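Local atomic coordinates of SPOU RRNA methylase (Sulfolobus acidocaldarius, PDB entry 4CNG), a protein that methylates the 2'-hydroxyl of cytidine 32 in tRNA, using S-adenosyl-L-methionine as methyl donor and working as a homodimer. Residues K110-P114 / D146-P152. The protein carries 1 engineered substitution. Numbering follows the deposited sequence. Where two conformers were deposited one is given.
Sequences KSIRP and DFLLFIP. With SAH (S-adenosyl-L-homocysteine), chain C.
The carbonyl oxygen of I112 is gripped by two donors, F150 N at 3.1 Å and, in one of the two conformers of its side chain, R113 NH1 at 3.0 Å, which reach it from opposite faces of the carbonyl plane. In that conformer the R113 side chain, bent at chi2 (-69°), folds back so that its guanidinium bonds the preceding carbonyl. That fold also brings the guanidinium alongside F150, whose CB lies over the rim of one guanidinium face, while R113 NE comes to the edge of the phenyl ring near CD2 (3.7 Å), the two planes standing 78° apart. Two further backbone bonds, L148 N to K110 O at 2.8 Å and I112 N to L148 O at 2.9 Å, complete a short parallel pairing that places 111-112 at the end of the sheet within this chain, beside 147-149. On the face carrying I112 and L149, CG2 of I112 packs 3.6 Å from CD1 of F147, the side chains crossing at about a right angle, and helix 117-121 covers I112. Farther along, the rings of P114 and P152 reach toward each other and touch through their CD atoms (3.6 Å), and CD1 of L149 lies against the R113-P114 peptide; Y171 and W174 of the second subunit pack on this proline end. K110 runs extended past D146 O to bond S145 O and I142 O with its NZ. Beyond the paired strands, the chain turns its polar backbone to the adenine: I151 N donates to N1 of S-adenosyl-L-homocysteine (2.9 Å), and N6 returns a bond to I151 O. These paired bonds read the Watson-Crick edge of adenine, as expected at the cofactor site of a SPOUT methyltransferase, and the bond from F150 N to I112 O ties the residue just before this adenine-binding backbone to strand 111-112.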
loop_
_atom_site.group_PDB
_atom_site.type_symbol
_atom_site.label_atom_id
_atom_site.label_comp_id
_atom_site.label_asym_id
_atom_site.label_seq_id
_atom_site.Cartn_x
_atom_site.Cartn_y
_atom_site.Cartn_z
ATOM N N LYS A 110 21.186 10.463 7.087
ATOM C CA LYS A 110 20.720 9.410 6.157
ATOM C C LYS A 110 19.284 9.534 5.693
ATOM O O LYS A 110 18.838 8.751 4.873
ATOM C CB LYS A 110 20.835 8.012 6.829
ATOM C CG LYS A 110 22.212 7.459 6.975
ATOM C CD LYS A 110 22.197 6.054 7.516
ATOM C CE LYS A 110 23.624 5.614 7.524
ATOM N NZ LYS A 110 23.588 4.245 7.956
ATOM N N SER A 111 18.547 10.453 6.276
ATOM C CA SER A 111 17.112 10.454 6.085
ATOM C C SER A 111 16.726 11.014 4.712
ATOM O O SER A 111 17.183 12.079 4.308
ATOM C CB SER A 111 16.458 11.271 7.178
ATOM O OG SER A 111 16.833 12.630 7.036
ATOM N N ILE A 112 15.806 10.330 4.046
ATOM C CA ILE A 112 15.307 10.774 2.750
ATOM C C ILE A 112 13.804 10.543 2.630
ATOM O O ILE A 112 13.188 9.933 3.503
ATOM C CB ILE A 112 16.021 10.052 1.593
ATOM C CG1 ILE A 112 15.694 8.557 1.614
ATOM C CG2 ILE A 112 17.525 10.277 1.669
ATOM C CD1 ILE A 112 16.127 7.819 0.366
ATOM N N ARG A 113 13.260 11.249 1.648
ATOM C CA ARG A 113 11.861 11.086 1.273
ATOM C C ARG A 113 11.730 10.567 -0.156
ATOM O O ARG A 113 12.720 10.461 -0.881
ATOM C CB ARG A 113 11.107 12.409 1.422
ATOM C CG ARG A 113 11.253 13.055 2.791
ATOM C CD ARG A 113 10.540 12.245 3.862
ATOM N NE ARG A 113 10.635 12.873 5.177
ATOM C CZ ARG A 113 11.622 12.657 6.037
ATOM N NH1 ARG A 113 12.604 11.826 5.725
ATOM N NH2 ARG A 113 11.625 13.274 7.210
ATOM N N PRO A 114 10.511 10.201 -0.537
ATOM C CA PRO A 114 10.367 9.549 -1.843
ATOM C C PRO A 114 10.771 10.476 -2.985
ATOM O O PRO A 114 11.268 10.010 -4.010
ATOM C CB PRO A 114 8.870 9.247 -1.915
ATOM C CG PRO A 114 8.453 9.102 -0.492
ATOM C CD PRO A 114 9.292 10.077 0.282
ATOM N N ASP A 146 22.625 2.714 3.402
ATOM C CA ASP A 146 23.078 4.027 2.961
ATOM C C ASP A 146 22.100 5.161 3.288
ATOM O O ASP A 146 22.527 6.263 3.610
ATOM C CB ASP A 146 23.338 4.008 1.467
ATOM C CG ASP A 146 24.426 3.026 1.102
ATOM O OD1 ASP A 146 25.556 3.260 1.561
ATOM O OD2 ASP A 146 24.188 2.069 0.338
ATOM N N PHE A 147 20.814 4.885 3.163
ATOM C CA PHE A 147 19.776 5.878 3.373
ATOM C C PHE A 147 18.628 5.259 4.175
ATOM O O PHE A 147 18.490 4.041 4.197
ATOM C CB PHE A 147 19.227 6.389 2.028
ATOM C CG PHE A 147 20.226 7.176 1.203
ATOM C CD1 PHE A 147 20.603 8.440 1.590
ATOM C CD2 PHE A 147 20.735 6.671 0.038
ATOM C CE1 PHE A 147 21.470 9.183 0.819
ATOM C CE2 PHE A 147 21.629 7.408 -0.734
ATOM C CZ PHE A 147 21.946 8.674 -0.359
ATOM N N LEU A 148 17.837 6.115 4.807
ATOM C CA LEU A 148 16.679 5.700 5.578
ATOM C C LEU A 148 15.468 6.508 5.055
ATOM O O LEU A 148 15.369 7.717 5.275
ATOM C CB LEU A 148 16.882 5.977 7.055
ATOM C CG LEU A 148 15.787 5.460 7.969
ATOM C CD1 LEU A 148 15.640 3.960 7.876
ATOM C CD2 LEU A 148 16.002 5.926 9.400
ATOM N N LEU A 149 14.587 5.821 4.370
ATOM C CA LEU A 149 13.415 6.413 3.718
ATOM C C LEU A 149 12.215 6.378 4.637
ATOM O O LEU A 149 11.854 5.339 5.160
ATOM C CB LEU A 149 13.110 5.620 2.451
ATOM C CG LEU A 149 11.832 5.990 1.679
ATOM C CD1 LEU A 149 11.888 7.362 1.109
ATOM C CD2 LEU A 149 11.574 4.943 0.624
ATOM N N PHE A 150 11.631 7.548 4.823
ATOM C CA PHE A 150 10.312 7.743 5.460
ATOM C C PHE A 150 9.267 8.023 4.401
ATOM O O PHE A 150 9.478 8.913 3.580
ATOM C CB PHE A 150 10.377 8.936 6.436
ATOM C CG PHE A 150 9.053 9.275 7.096
ATOM C CD1 PHE A 150 8.446 8.351 7.924
ATOM C CD2 PHE A 150 8.389 10.494 6.882
ATOM C CE1 PHE A 150 7.206 8.578 8.489
ATOM C CE2 PHE A 150 7.158 10.765 7.529
ATOM C CZ PHE A 150 6.588 9.797 8.328
ATOM N N ILE A 151 8.164 7.285 4.437
ATOM C CA ILE A 151 7.006 7.592 3.595
ATOM C C ILE A 151 6.106 8.535 4.377
ATOM O O ILE A 151 5.613 8.187 5.450
ATOM C CB ILE A 151 6.222 6.301 3.325
ATOM C CG1 ILE A 151 7.092 5.241 2.619
ATOM C CG2 ILE A 151 4.963 6.642 2.522
ATOM C CD1 ILE A 151 6.563 3.822 2.715
ATOM N N PRO A 152 5.883 9.739 3.812
ATOM C CA PRO A 152 5.076 10.704 4.543
ATOM C C PRO A 152 3.662 10.194 4.832
ATOM O O PRO A 152 3.028 9.632 3.971
ATOM C CB PRO A 152 5.061 11.915 3.601
ATOM C CG PRO A 152 6.364 11.842 2.896
ATOM C CD PRO A 152 6.577 10.366 2.678
HETATM N N SAH C . 6.775 -0.858 15.646
HETATM C CA SAH C . 7.616 -1.056 14.436
HETATM C CB SAH C . 6.726 -0.850 13.220
HETATM C CG SAH C . 7.274 -1.512 11.943
HETATM S SD SAH C . 6.176 -1.270 10.552
HETATM C C SAH C . 8.766 -0.094 14.499
HETATM O O SAH C . 8.809 0.781 15.366
HETATM O OXT SAH C . 9.754 -0.238 13.808
HETATM C "C5'" SAH C . 6.889 -2.500 9.458
HETATM C "C4'" SAH C . 7.767 -1.964 8.334
HETATM O "O4'" SAH C . 6.958 -1.178 7.443
HETATM C "C3'" SAH C . 8.860 -1.041 8.740
HETATM O "O3'" SAH C . 9.975 -1.796 9.240
HETATM C "C2'" SAH C . 9.157 -0.287 7.474
HETATM O "O2'" SAH C . 9.914 -1.101 6.586
HETATM C "C1'" SAH C . 7.745 -0.107 6.900
HETATM N N9 SAH C . 7.085 1.174 7.293
HETATM C C8 SAH C . 5.888 1.315 7.929
HETATM N N7 SAH C . 5.514 2.624 7.915
HETATM C C5 SAH C . 6.475 3.291 7.231
HETATM C C6 SAH C . 6.639 4.621 6.800
HETATM N N6 SAH C . 5.752 5.590 7.106
HETATM N N1 SAH C . 7.707 4.929 6.103
HETATM C C2 SAH C . 8.587 3.969 5.779
HETATM N N3 SAH C . 8.518 2.684 6.097
HETATM C C4 SAH C . 7.452 2.352 6.793
#